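Local coordinates for protocadherin gamma-B3 (Homo sapiens, PDB 5K8R), which probably acts in calcium-dependent cell adhesion and may help to establish and maintain specific neuronal connections in the brain, at residues A[110-115]-A[168-173]; A[205-210]-A[238-243]; A[247-252]-A[289-294]. One frame throughout, in Å; residues are numbered along the deposited sequence.

Contact 1: A[110-115]-A[168-173]. With CA (calcium ion), chain I; CA (calcium ion), chain J.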
ATOM      1  N   LEU A 110      13.073   8.485 -10.163  1.00 48.12           N
ATOM      2  CA  LEU A 110      13.398   7.644  -9.058  1.00 46.45           C
ATOM      3  C   LEU A 110      12.313   7.739  -8.015  1.00 39.43           C
ATOM      4  O   LEU A 110      12.105   8.781  -7.469  1.00 45.31           O
ATOM      5  CB  LEU A 110      14.697   8.155  -8.476  1.00 44.34           C
ATOM      6  CG  LEU A 110      15.254   7.500  -7.250  1.00 45.08           C
ATOM      7  CD1 LEU A 110      15.579   6.069  -7.570  1.00 37.26           C
ATOM      8  CD2 LEU A 110      16.501   8.217  -6.847  1.00 47.95           C
ATOM      9  N   GLU A 111      11.635   6.638  -7.745  1.00 36.47           N
ATOM     10  CA  GLU A 111      10.560   6.594  -6.763  1.00 33.65           C
ATOM     11  C   GLU A 111      11.136   6.244  -5.396  1.00 42.97           C
ATOM     12  O   GLU A 111      11.774   5.197  -5.234  1.00 54.32           O
ATOM     13  CB  GLU A 111       9.489   5.582  -7.167  1.00 48.46           C
ATOM     14  CG  GLU A 111       8.761   5.919  -8.457  1.00 51.50           C
ATOM     15  CD  GLU A 111       7.284   5.581  -8.396  1.00 64.76           C
ATOM     16  OE1 GLU A 111       6.789   5.279  -7.289  1.00 67.27           O
ATOM     17  OE2 GLU A 111       6.618   5.621  -9.452  1.00 72.15           O
ATOM     18  N   ILE A 112      10.909   7.118  -4.419  1.00 45.88           N
ATOM     19  CA  ILE A 112      11.376   6.930  -3.051  1.00 36.05           C
ATOM     20  C   ILE A 112      10.225   7.250  -2.110  1.00 50.33           C
ATOM     21  O   ILE A 112       9.626   8.328  -2.202  1.00 48.92           O
ATOM     22  CB  ILE A 112      12.594   7.819  -2.731  1.00 28.19           C
ATOM     23  CG1 ILE A 112      13.775   7.465  -3.638  1.00 28.97           C
ATOM     24  CG2 ILE A 112      12.978   7.689  -1.265  1.00 27.46           C
ATOM     25  CD1 ILE A 112      14.979   8.366  -3.454  1.00 28.54           C
ATOM     26  N   SER A 113       9.914   6.321  -1.210  1.00 53.47           N
ATOM     27  CA  SER A 113       8.839   6.549  -0.256  1.00 44.32           C
ATOM     28  C   SER A 113       9.279   7.535   0.819  1.00 32.77           C
ATOM     29  O   SER A 113      10.458   7.621   1.171  1.00 41.38           O
ATOM     30  CB  SER A 113       8.402   5.236   0.393  1.00 44.58           C
ATOM     31  OG  SER A 113       9.267   4.881   1.457  1.00 55.30           O
ATOM     32  N   GLU A 114       8.308   8.284   1.345  1.00 37.93           N
ATOM     33  CA  GLU A 114       8.589   9.252   2.397  1.00 37.02           C
ATOM     34  C   GLU A 114       8.968   8.596   3.719  1.00 35.70           C
ATOM     35  O   GLU A 114       9.403   9.299   4.635  1.00 49.97           O
ATOM     36  CB  GLU A 114       7.381  10.168   2.597  1.00 40.30           C
ATOM     37  CG  GLU A 114       6.066   9.425   2.706  1.00 43.22           C
ATOM     38  CD  GLU A 114       4.871  10.354   2.761  1.00 39.64           C
ATOM     39  OE1 GLU A 114       5.041  11.527   3.155  1.00 43.70           O
ATOM     40  OE2 GLU A 114       3.761   9.908   2.404  1.00 55.46           O
ATOM     41  N   LEU A 115       8.814   7.278   3.839  1.00 41.02           N
ATOM     42  CA  LEU A 115       9.265   6.554   5.022  1.00 48.63           C
ATOM     43  C   LEU A 115      10.768   6.309   5.028  1.00 53.89           C
ATOM     44  O   LEU A 115      11.272   5.697   5.975  1.00 55.71           O
ATOM     45  CB  LEU A 115       8.530   5.216   5.136  1.00 53.06           C
ATOM     46  CG  LEU A 115       7.058   5.272   5.546  1.00 47.42           C
ATOM     47  CD1 LEU A 115       6.448   3.879   5.559  1.00 46.55           C
ATOM     48  CD2 LEU A 115       6.905   5.940   6.904  1.00 45.13           C
ATOM     49  N   ALA A 168      17.957  14.490   4.829  1.00 51.35           N
ATOM     50  CA  ALA A 168      16.803  15.083   5.483  1.00 43.31           C
ATOM     51  C   ALA A 168      15.567  14.298   5.067  1.00 49.26           C
ATOM     52  O   ALA A 168      15.458  13.892   3.902  1.00 54.17           O
ATOM     53  CB  ALA A 168      16.632  16.565   5.119  1.00 41.73           C
ATOM     54  N   PRO A 169      14.631  14.065   5.987  1.00 51.75           N
ATOM     55  CA  PRO A 169      13.469  13.230   5.664  1.00 44.01           C
ATOM     56  C   PRO A 169      12.624  13.829   4.549  1.00 45.12           C
ATOM     57  O   PRO A 169      12.637  15.035   4.293  1.00 57.83           O
ATOM     58  CB  PRO A 169      12.687  13.179   6.984  1.00 38.95           C
ATOM     59  CG  PRO A 169      13.695  13.509   8.038  1.00 42.57           C
ATOM     60  CD  PRO A 169      14.637  14.484   7.398  1.00 51.70           C
ATOM     61  N   LEU A 170      11.881  12.955   3.876  1.00 47.89           N
ATOM     62  CA  LEU A 170      10.979  13.345   2.804  1.00 39.12           C
ATOM     63  C   LEU A 170       9.548  13.425   3.321  1.00 42.35           C
ATOM     64  O   LEU A 170       9.171  12.737   4.273  1.00 49.28           O
ATOM     65  CB  LEU A 170      11.052  12.359   1.636  1.00 44.62           C
ATOM     66  CG  LEU A 170      12.400  12.221   0.926  1.00 37.47           C
ATOM     67  CD1 LEU A 170      12.306  11.204  -0.201  1.00 30.82           C
ATOM     68  CD2 LEU A 170      12.872  13.565   0.400  1.00 37.67           C
ATOM     69  N   ASP A 171       8.760  14.288   2.687  1.00 42.89           N
ATOM     70  CA  ASP A 171       7.363  14.492   3.049  1.00 33.97           C
ATOM     71  C   ASP A 171       6.583  14.837   1.788  1.00 37.75           C
ATOM     72  O   ASP A 171       6.615  15.975   1.319  1.00 38.70           O
ATOM     73  CB  ASP A 171       7.231  15.613   4.079  1.00 43.10           C
ATOM     74  CG  ASP A 171       5.827  15.722   4.643  1.00 48.54           C
ATOM     75  OD1 ASP A 171       5.036  14.773   4.460  1.00 38.49           O
ATOM     76  OD2 ASP A 171       5.516  16.757   5.268  1.00 44.09           O
ATOM     77  N   ARG A 172       5.890  13.846   1.240  1.00 38.37           N
ATOM     78  CA  ARG A 172       5.135  14.029   0.038  1.00 38.22           C
ATOM     79  C   ARG A 172       4.100  15.082   0.232  1.00 44.38           C
ATOM     80  O   ARG A 172       3.711  15.764  -0.675  1.00 43.72           O
ATOM     81  CB  ARG A 172       4.472  12.739  -0.365  1.00 35.82           C
ATOM     82  CG  ARG A 172       3.728  12.861  -1.663  1.00 50.43           C
ATOM     83  CD  ARG A 172       2.708  11.764  -1.858  1.00 58.95           C
ATOM     84  NE  ARG A 172       1.443  12.023  -1.188  1.00 60.06           N
ATOM     85  CZ  ARG A 172       0.553  12.919  -1.577  1.00 66.38           C
ATOM     86  NH1 ARG A 172       0.763  13.660  -2.631  1.00 75.16           N
ATOM     87  NH2 ARG A 172      -0.549  13.077  -0.903  1.00 68.89           N
ATOM     88  N   GLU A 173       3.638  15.232   1.469  1.00 41.71           N
ATOM     89  CA  GLU A 173       2.628  16.241   1.782  1.00 39.95           C
ATOM     90  C   GLU A 173       3.215  17.647   1.670  1.00 43.77           C
ATOM     91  O   GLU A 173       2.504  18.616   1.405  1.00 44.86           O
ATOM     92  CB  GLU A 173       2.063  16.016   3.186  1.00 36.21           C
ATOM     93  CG  GLU A 173       1.297  14.712   3.346  1.00 39.17           C
ATOM     94  CD  GLU A 173       2.209  13.531   3.609  1.00 43.72           C
ATOM     95  OE1 GLU A 173       3.300  13.735   4.183  1.00 40.97           O
ATOM     96  OE2 GLU A 173       1.836  12.396   3.242  1.00 43.56           O
TER
HETATM   97 CA    CA I 508       4.257  12.707   5.271  1.00 51.61          CA
HETATM   98 CA    CA J 509       1.682  10.644   3.401  1.00 44.64          CA
HETATM   99  O   HOH W   1      11.923  10.470   4.221  1.00 48.51           O
HETATM  100  O   HOH W   2       6.376  13.107   6.526  1.00 38.44           O

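Contact 2: A[205-210]-A[238-243]. With CA (calcium ion), chain J; CA (calcium ion), chain H; CA (calcium ion), chain I.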
ATOM      1  N   ALA A 205       3.152   7.543   1.731  1.00 43.29           N
ATOM      2  CA  ALA A 205       2.968   6.609   2.828  1.00 49.32           C
ATOM      3  C   ALA A 205       1.787   7.060   3.675  1.00 49.25           C
ATOM      4  O   ALA A 205       1.418   8.237   3.688  1.00 44.06           O
ATOM      5  CB  ALA A 205       4.228   6.501   3.693  1.00 46.54           C
ATOM      6  N   ASN A 206       1.189   6.107   4.387  1.00 43.66           N
ATOM      7  CA  ASN A 206       0.011   6.390   5.206  1.00 40.57           C
ATOM      8  C   ASN A 206       0.428   6.901   6.587  1.00 44.12           C
ATOM      9  O   ASN A 206       0.147   6.302   7.624  1.00 53.32           O
ATOM     10  CB  ASN A 206      -0.866   5.148   5.316  1.00 36.24           C
ATOM     11  CG  ASN A 206      -2.255   5.464   5.834  1.00 48.70           C
ATOM     12  OD1 ASN A 206      -2.924   6.366   5.332  1.00 41.17           O
ATOM     13  ND2 ASN A 206      -2.687   4.733   6.852  1.00 63.27           N
ATOM     14  N   ASP A 207       1.111   8.044   6.582  1.00 41.52           N
ATOM     15  CA  ASP A 207       1.600   8.666   7.804  1.00 39.40           C
ATOM     16  C   ASP A 207       0.667   9.747   8.332  1.00 40.25           C
ATOM     17  O   ASP A 207       1.054  10.500   9.233  1.00 45.54           O
ATOM     18  CB  ASP A 207       3.002   9.244   7.579  1.00 39.84           C
ATOM     19  CG  ASP A 207       3.094  10.094   6.323  1.00 50.17           C
ATOM     20  OD1 ASP A 207       2.055  10.609   5.861  1.00 49.98           O
ATOM     21  OD2 ASP A 207       4.217  10.251   5.798  1.00 56.35           O
ATOM     22  N   ASN A 208      -0.546   9.845   7.799  1.00 44.59           N
ATOM     23  CA  ASN A 208      -1.517  10.849   8.230  1.00 41.96           C
ATOM     24  C   ASN A 208      -2.847  10.170   8.523  1.00 42.46           C
ATOM     25  O   ASN A 208      -3.498   9.663   7.587  1.00 32.68           O
ATOM     26  CB  ASN A 208      -1.690  11.935   7.172  1.00 46.34           C
ATOM     27  CG  ASN A 208      -0.461  12.808   7.027  1.00 48.44           C
ATOM     28  OD1 ASN A 208      -0.261  13.747   7.797  1.00 48.24           O
ATOM     29  ND2 ASN A 208       0.369  12.506   6.035  1.00 51.34           N
ATOM     30  N   PRO A 209      -3.283  10.126   9.778  1.00 46.94           N
ATOM     31  CA  PRO A 209      -4.604   9.567  10.089  1.00 41.19           C
ATOM     32  C   PRO A 209      -5.703  10.523   9.668  1.00 44.99           C
ATOM     33  O   PRO A 209      -5.441  11.709   9.416  1.00 37.68           O
ATOM     34  CB  PRO A 209      -4.568   9.399  11.618  1.00 46.76           C
ATOM     35  CG  PRO A 209      -3.118   9.526  12.003  1.00 60.89           C
ATOM     36  CD  PRO A 209      -2.522  10.450  10.993  1.00 54.32           C
ATOM     37  N   PRO A 210      -6.946  10.049   9.565  1.00 50.64           N
ATOM     38  CA  PRO A 210      -8.056  10.967   9.289  1.00 46.73           C
ATOM     39  C   PRO A 210      -8.252  11.945  10.437  1.00 52.16           C
ATOM     40  O   PRO A 210      -7.958  11.645  11.596  1.00 50.99           O
ATOM     41  CB  PRO A 210      -9.263  10.032   9.136  1.00 39.14           C
ATOM     42  CG  PRO A 210      -8.676   8.696   8.814  1.00 42.02           C
ATOM     43  CD  PRO A 210      -7.378   8.641   9.559  1.00 37.17           C
ATOM     44  N   ASP A 238      -8.001  13.628   5.113  1.00 44.68           N
ATOM     45  CA  ASP A 238      -6.786  12.822   5.105  1.00 37.94           C
ATOM     46  C   ASP A 238      -5.825  13.425   4.093  1.00 47.79           C
ATOM     47  O   ASP A 238      -6.141  13.493   2.900  1.00 53.65           O
ATOM     48  CB  ASP A 238      -7.094  11.361   4.764  1.00 40.50           C
ATOM     49  CG  ASP A 238      -6.004  10.410   5.219  1.00 45.38           C
ATOM     50  OD1 ASP A 238      -4.810  10.738   5.053  1.00 44.42           O
ATOM     51  OD2 ASP A 238      -6.346   9.331   5.749  1.00 53.83           O
ATOM     52  N   MET A 239      -4.685  13.868   4.572  1.00 44.56           N
ATOM     53  CA  MET A 239      -3.701  14.486   3.740  1.00 45.17           C
ATOM     54  C   MET A 239      -2.959  13.575   2.780  1.00 48.28           C
ATOM     55  O   MET A 239      -2.297  14.055   1.921  1.00 53.34           O
ATOM     56  CB  MET A 239      -2.710  15.219   4.614  1.00 45.58           C
ATOM     57  CG  MET A 239      -3.281  16.416   5.323  1.00 41.25           C
ATOM     58  SD  MET A 239      -4.232  17.402   4.200  1.00 65.91           S
ATOM     59  CE  MET A 239      -4.433  18.896   5.128  1.00 77.59           C
ATOM     60  N   ASP A 240      -3.077  12.273   2.924  1.00 42.42           N
ATOM     61  CA  ASP A 240      -2.369  11.359   2.060  1.00 38.68           C
ATOM     62  C   ASP A 240      -3.100  11.111   0.770  1.00 46.89           C
ATOM     63  O   ASP A 240      -4.084  11.721   0.518  1.00 49.81           O
ATOM     64  CB  ASP A 240      -2.217   9.984   2.688  1.00 30.22           C
ATOM     65  CG  ASP A 240      -1.515  10.039   3.990  1.00 43.98           C
ATOM     66  OD1 ASP A 240      -0.904  11.040   4.302  1.00 49.46           O
ATOM     67  OD2 ASP A 240      -1.575   9.103   4.741  1.00 54.88           O
ATOM     68  N   GLU A 241      -2.580  10.218  -0.043  1.00 43.55           N
ATOM     69  CA  GLU A 241      -2.909  10.092  -1.454  1.00 47.90           C
ATOM     70  C   GLU A 241      -3.431   8.695  -1.747  1.00 48.03           C
ATOM     71  O   GLU A 241      -2.957   7.713  -1.169  1.00 59.59           O
ATOM     72  CB  GLU A 241      -1.683  10.385  -2.332  1.00 50.05           C
ATOM     73  CG  GLU A 241      -1.955  10.367  -3.827  1.00 57.67           C
ATOM     74  CD  GLU A 241      -0.693  10.554  -4.648  1.00 68.13           C
ATOM     75  OE1 GLU A 241       0.411  10.483  -4.069  1.00 67.52           O
ATOM     76  OE2 GLU A 241      -0.806  10.775  -5.873  1.00 74.78           O
ATOM     77  N   GLY A 242      -4.411   8.615  -2.647  1.00 48.59           N
ATOM     78  CA  GLY A 242      -4.885   7.321  -3.110  1.00 46.90           C
ATOM     79  C   GLY A 242      -5.653   6.574  -2.037  1.00 49.11           C
ATOM     80  O   GLY A 242      -6.507   7.132  -1.339  1.00 44.48           O
ATOM     81  N   ILE A 243      -5.344   5.280  -1.905  1.00 54.22           N
ATOM     82  CA  ILE A 243      -6.013   4.448  -0.909  1.00 51.99           C
ATOM     83  C   ILE A 243      -5.714   4.945   0.498  1.00 50.42           C
ATOM     84  O   ILE A 243      -6.536   4.787   1.410  1.00 63.24           O
ATOM     85  CB  ILE A 243      -5.608   2.969  -1.097  1.00 52.19           C
ATOM     86  CG1 ILE A 243      -6.364   2.066  -0.119  1.00 58.66           C
ATOM     87  CG2 ILE A 243      -4.103   2.797  -0.942  1.00 63.96           C
ATOM     88  CD1 ILE A 243      -7.867   2.104  -0.287  1.00 55.61           C
TER
HETATM   89 CA    CA J 509       1.682  10.644   3.401  1.00 44.64          CA
HETATM   90 CA    CA H 507      -4.110   8.434   5.659  1.00 42.80          CA
HETATM   91 CA    CA I 508       4.257  12.707   5.271  1.00 51.61          CA
HETATM   92  O   HOH W   2       6.376  13.107   6.526  1.00 38.44           O

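Contact 3: A[247-252]-A[289-294]. With CA (calcium ion), chain H.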
ATOM      1  N   ILE A 247     -11.684   7.412   2.933  1.00 54.33           N
ATOM      2  CA  ILE A 247     -12.188   7.356   4.301  1.00 49.28           C
ATOM      3  C   ILE A 247     -13.565   6.706   4.299  1.00 45.56           C
ATOM      4  O   ILE A 247     -14.433   7.074   3.497  1.00 44.34           O
ATOM      5  CB  ILE A 247     -12.245   8.758   4.931  1.00 49.11           C
ATOM      6  CG1 ILE A 247     -10.836   9.340   5.051  1.00 43.82           C
ATOM      7  CG2 ILE A 247     -12.931   8.711   6.287  1.00 49.49           C
ATOM      8  CD1 ILE A 247     -10.804  10.757   5.573  1.00 53.73           C
ATOM      9  N   ILE A 248     -13.769   5.795   5.249  1.00 49.81           N
ATOM     10  CA  ILE A 248     -15.040   5.105   5.442  1.00 53.54           C
ATOM     11  C   ILE A 248     -15.559   5.407   6.855  1.00 44.44           C
ATOM     12  O   ILE A 248     -14.880   5.134   7.843  1.00 43.00           O
ATOM     13  CB  ILE A 248     -14.896   3.583   5.266  1.00 52.13           C
ATOM     14  CG1 ILE A 248     -13.917   3.018   6.297  1.00 55.96           C
ATOM     15  CG2 ILE A 248     -14.438   3.252   3.854  1.00 59.78           C
ATOM     16  CD1 ILE A 248     -13.878   1.505   6.337  1.00 45.62           C
ATOM     17  N   TYR A 249     -16.759   5.977   6.939  1.00 39.07           N
ATOM     18  CA  TYR A 249     -17.375   6.343   8.204  1.00 43.83           C
ATOM     19  C   TYR A 249     -18.332   5.245   8.651  1.00 49.56           C
ATOM     20  O   TYR A 249     -18.958   4.572   7.828  1.00 57.89           O
ATOM     21  CB  TYR A 249     -18.134   7.667   8.086  1.00 37.24           C
ATOM     22  CG  TYR A 249     -17.323   8.810   7.521  1.00 42.82           C
ATOM     23  CD1 TYR A 249     -16.600   9.652   8.354  1.00 40.70           C
ATOM     24  CD2 TYR A 249     -17.289   9.055   6.154  1.00 44.03           C
ATOM     25  CE1 TYR A 249     -15.861  10.702   7.843  1.00 32.57           C
ATOM     26  CE2 TYR A 249     -16.554  10.103   5.633  1.00 35.96           C
ATOM     27  CZ  TYR A 249     -15.842  10.923   6.481  1.00 42.20           C
ATOM     28  OH  TYR A 249     -15.108  11.967   5.967  1.00 58.77           O
ATOM     29  N   ALA A 250     -18.449   5.076   9.966  1.00 36.05           N
ATOM     30  CA  ALA A 250     -19.346   4.062  10.502  1.00 42.85           C
ATOM     31  C   ALA A 250     -19.703   4.408  11.939  1.00 47.71           C
ATOM     32  O   ALA A 250     -18.946   5.089  12.633  1.00 47.86           O
ATOM     33  CB  ALA A 250     -18.719   2.665  10.433  1.00 36.25           C
ATOM     34  N   PHE A 251     -20.867   3.934  12.371  1.00 37.31           N
ATOM     35  CA  PHE A 251     -21.261   4.053  13.766  1.00 45.84           C
ATOM     36  C   PHE A 251     -20.510   3.033  14.615  1.00 40.48           C
ATOM     37  O   PHE A 251     -20.105   1.971  14.133  1.00 37.71           O
ATOM     38  CB  PHE A 251     -22.768   3.845  13.922  1.00 52.29           C
ATOM     39  CG  PHE A 251     -23.599   4.991  13.417  1.00 41.47           C
ATOM     40  CD1 PHE A 251     -23.117   6.288  13.462  1.00 42.98           C
ATOM     41  CD2 PHE A 251     -24.865   4.769  12.902  1.00 34.77           C
ATOM     42  CE1 PHE A 251     -23.885   7.343  13.003  1.00 40.77           C
ATOM     43  CE2 PHE A 251     -25.635   5.819  12.440  1.00 35.39           C
ATOM     44  CZ  PHE A 251     -25.145   7.108  12.493  1.00 34.80           C
ATOM     45  N   ILE A 252     -20.319   3.368  15.891  1.00 48.15           N
ATOM     46  CA  ILE A 252     -19.699   2.460  16.847  1.00 45.92           C
ATOM     47  C   ILE A 252     -20.526   2.445  18.124  1.00 44.59           C
ATOM     48  O   ILE A 252     -21.171   3.437  18.482  1.00 41.48           O
ATOM     49  CB  ILE A 252     -18.234   2.840  17.158  1.00 41.14           C
ATOM     50  CG1 ILE A 252     -18.157   4.248  17.751  1.00 36.83           C
ATOM     51  CG2 ILE A 252     -17.370   2.728  15.909  1.00 51.16           C
ATOM     52  CD1 ILE A 252     -16.769   4.652  18.179  1.00 37.91           C
ATOM     53  N   VAL A 289     -18.790   7.932  16.204  1.00 32.69           N
ATOM     54  CA  VAL A 289     -18.529   7.810  14.775  1.00 40.01           C
ATOM     55  C   VAL A 289     -17.043   7.547  14.568  1.00 46.43           C
ATOM     56  O   VAL A 289     -16.196   8.224  15.166  1.00 39.36           O
ATOM     57  CB  VAL A 289     -18.976   9.068  14.007  1.00 36.16           C
ATOM     58  CG1 VAL A 289     -18.579   8.967  12.541  1.00 34.93           C
ATOM     59  CG2 VAL A 289     -20.479   9.262  14.141  1.00 28.50           C
ATOM     60  N   GLU A 290     -16.736   6.566  13.723  1.00 42.18           N
ATOM     61  CA  GLU A 290     -15.374   6.170  13.397  1.00 32.66           C
ATOM     62  C   GLU A 290     -15.106   6.412  11.918  1.00 30.25           C
ATOM     63  O   GLU A 290     -15.965   6.146  11.069  1.00 35.46           O
ATOM     64  CB  GLU A 290     -15.137   4.692  13.730  1.00 38.42           C
ATOM     65  CG  GLU A 290     -13.796   4.145  13.263  1.00 43.47           C
ATOM     66  CD  GLU A 290     -13.735   2.632  13.308  1.00 55.27           C
ATOM     67  OE1 GLU A 290     -14.807   1.992  13.320  1.00 70.83           O
ATOM     68  OE2 GLU A 290     -12.615   2.080  13.335  1.00 64.58           O
ATOM     69  N   ALA A 291     -13.911   6.918  11.619  1.00 36.02           N
ATOM     70  CA  ALA A 291     -13.441   7.114  10.255  1.00 47.53           C
ATOM     71  C   ALA A 291     -12.143   6.345  10.065  1.00 40.31           C
ATOM     72  O   ALA A 291     -11.207   6.494  10.859  1.00 35.01           O
ATOM     73  CB  ALA A 291     -13.228   8.597   9.948  1.00 29.54           C
ATOM     74  N   LYS A 292     -12.090   5.522   9.020  1.00 42.12           N
ATOM     75  CA  LYS A 292     -10.918   4.716   8.713  1.00 43.77           C
ATOM     76  C   LYS A 292     -10.413   5.039   7.313  1.00 49.15           C
ATOM     77  O   LYS A 292     -11.171   5.498   6.454  1.00 57.71           O
ATOM     78  CB  LYS A 292     -11.227   3.216   8.812  1.00 40.45           C
ATOM     79  CG  LYS A 292     -11.626   2.744  10.200  1.00 64.72           C
ATOM     80  CD  LYS A 292     -12.040   1.282  10.180  1.00 77.37           C
ATOM     81  CE  LYS A 292     -10.935   0.400   9.619  1.00 84.64           C
ATOM     82  NZ  LYS A 292     -11.348  -1.030   9.550  1.00 91.91           N
ATOM     83  N   ASP A 293      -9.125   4.798   7.089  1.00 48.04           N
ATOM     84  CA  ASP A 293      -8.527   4.966   5.775  1.00 45.97           C
ATOM     85  C   ASP A 293      -8.057   3.611   5.242  1.00 54.50           C
ATOM     86  O   ASP A 293      -8.360   2.554   5.812  1.00 59.48           O
ATOM     87  CB  ASP A 293      -7.390   5.996   5.823  1.00 43.20           C
ATOM     88  CG  ASP A 293      -6.293   5.629   6.811  1.00 53.86           C
ATOM     89  OD1 ASP A 293      -6.332   4.522   7.386  1.00 58.93           O
ATOM     90  OD2 ASP A 293      -5.376   6.458   7.000  1.00 36.48           O
ATOM     91  N   GLY A 294      -7.312   3.645   4.135  1.00 53.98           N
ATOM     92  CA  GLY A 294      -6.834   2.406   3.540  1.00 44.53           C
ATOM     93  C   GLY A 294      -5.798   1.698   4.393  1.00 51.43           C
ATOM     94  O   GLY A 294      -5.766   0.465   4.445  1.00 69.79           O
TER
HETATM   95 CA    CA H 507      -4.110   8.434   5.659  1.00 42.80          CA

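Contact 1: A[110-115]-A[168-173]
E114, just after strand 107-113, meets D171, R172 and E173, the DRE motif of the second cadherin repeat, over two calcium ions, so the contact makes up one wall of an inter-repeat calcium site. Metal bonding dominates. E114 CG stands between its backbone N and carbonyl carbon (chi1 48°), from where the extended chain reaches the ions. The E114 carboxylate divides its oxygens: OE1 lies 2.5 Å from the calcium of chain I and OE2 lies 2.4 Å from that of chain J. D171 OD1 binds the calcium of chain I at 2.4 Å, and E173 reaches the same pair of ions as E114 does; the modelled E173 oxygens sit too close to the metals for their exact positions to be trusted. With three carboxylates gathered here, the like charges are probably offset by the ions between them. D207 and a water complete the chain I site; D204, A205, D207 and D240 complete that of chain J.

Among hydrogen bonds, R172 N donates to E114 OE1 at 3.1 Å, coming from above the carboxylate, 57° out of its plane. OE1 is thus held by both a metal and a backbone N-H. The guanidinium of R172 leads away, and its NE bonds to D204.

Apolar packing closes the other end. I112 and L170 cross at about a right angle, I112 CG2 touching L170 CD1 at 3.7 Å, and both lean on F148 of strand 148-154. A last polar link is a water that spans the backbones, giving a hydrogen bond to E114 O at 2.8 Å and accepting one from L170 N.

Contact 2: A[205-210]-A[238-243]
The N208 amide and the D240 carboxylate meet with their planes 67° apart. M239 CB rests over one face of the amide, 4.1 Å from N208 CG, while ND2 donates to D240 OD1 at 2.6 Å, nearly along that oxygen's C-O axis, the acceptor tilted 18° from the amide plane. N208 N adds a weak bond to D240 OD2. Held this way, D240 spans two calcium ions, OD1 on that of chain J and OD2 on that of chain H. An alanine in place of N208 would probably leave D240 OD1 without its amide donor and M239 CB without the flat group it rests on.

D238 grips the chain H calcium with both oxygens, OD1 at 2.5 Å and OD2 at 2.4 Å, and OD1 also accepts from D240 N at 3.1 Å, an Asx turn that fixes the DXD motif. N208 O binds the same ion, as does N206. D207 bridges the other two, OD1 to the calcium of chain J and OD2 to that of chain I, and A205 O joins the former at 2.4 Å.

These are the DXNDN linker, less its leading D204, and the DXD loop of cadherin repeats: the first runs from strand 193-203 to strand 211-212, the second from strand 230-237 toward strand 248-252.

Contact 3: A[247-252]-A[289-294]
I252 carries CG1 between its backbone N and carbonyl carbon (chi1 60°), which turns CG2 toward E290, whose CB it meets at 3.7 Å. F251 has CG anti to its carbonyl carbon (chi1 -73°), and its ring takes V289 CG2 at the edge, 4.0 Å from CD1. On the same face of the sheet, A291 CB touches both I247 CG2 at 3.7 Å and Y249 CD1 at 3.9 Å; I247 CG2 also covers one face of the tyrosine ring, near its rim. On the opposite face I248 CG1 lies against K292 CB at 3.7 Å.

The backbones run antiparallel, 150° between their directions. I248 with K292 and A250 with E290 are hydrogen-bonded pairs, each closed by two bonds; I248 N to K292 O measures 2.9 Å. Y249-A291 and F251-V289 are the non-hydrogen-bonded pairs between and beyond them.

Just past the strand, D293 OD2 binds the calcium of chain H at 2.7 Å. Y249 and F251 face strand 262-264 of the partner sheet, and Y249 OH bonds to A236 N. Strand 248-252 is outermost in its four-stranded sheet, beside strand 284-292, as expected of the Greek-key beta sandwich of a cadherin repeat, here the third.

How the contacts relate
The three contacts follow one another along the rod-like extracellular region, through the calcium-bound junction of the second and third cadherin repeats. Contact 1 brings the second repeat's acidic residues, contact 2 joins the linker to the third repeat, and contact 3 ties the third repeat's sheet to the last ion. Contacts 1 and 2, centres about 13 Å apart, share the calcium ions of chain J and chain I, and E114 OE2 probably bonds to A205 N at 2.5 Å. Contacts 2 and 3, centres about 14 Å apart, share the calcium of chain H, where D238 OD2 and D293 OD2 lie 3.3 Å apart. Contacts 1 and 3 do not touch, their nearest atoms being about 10 Å apart.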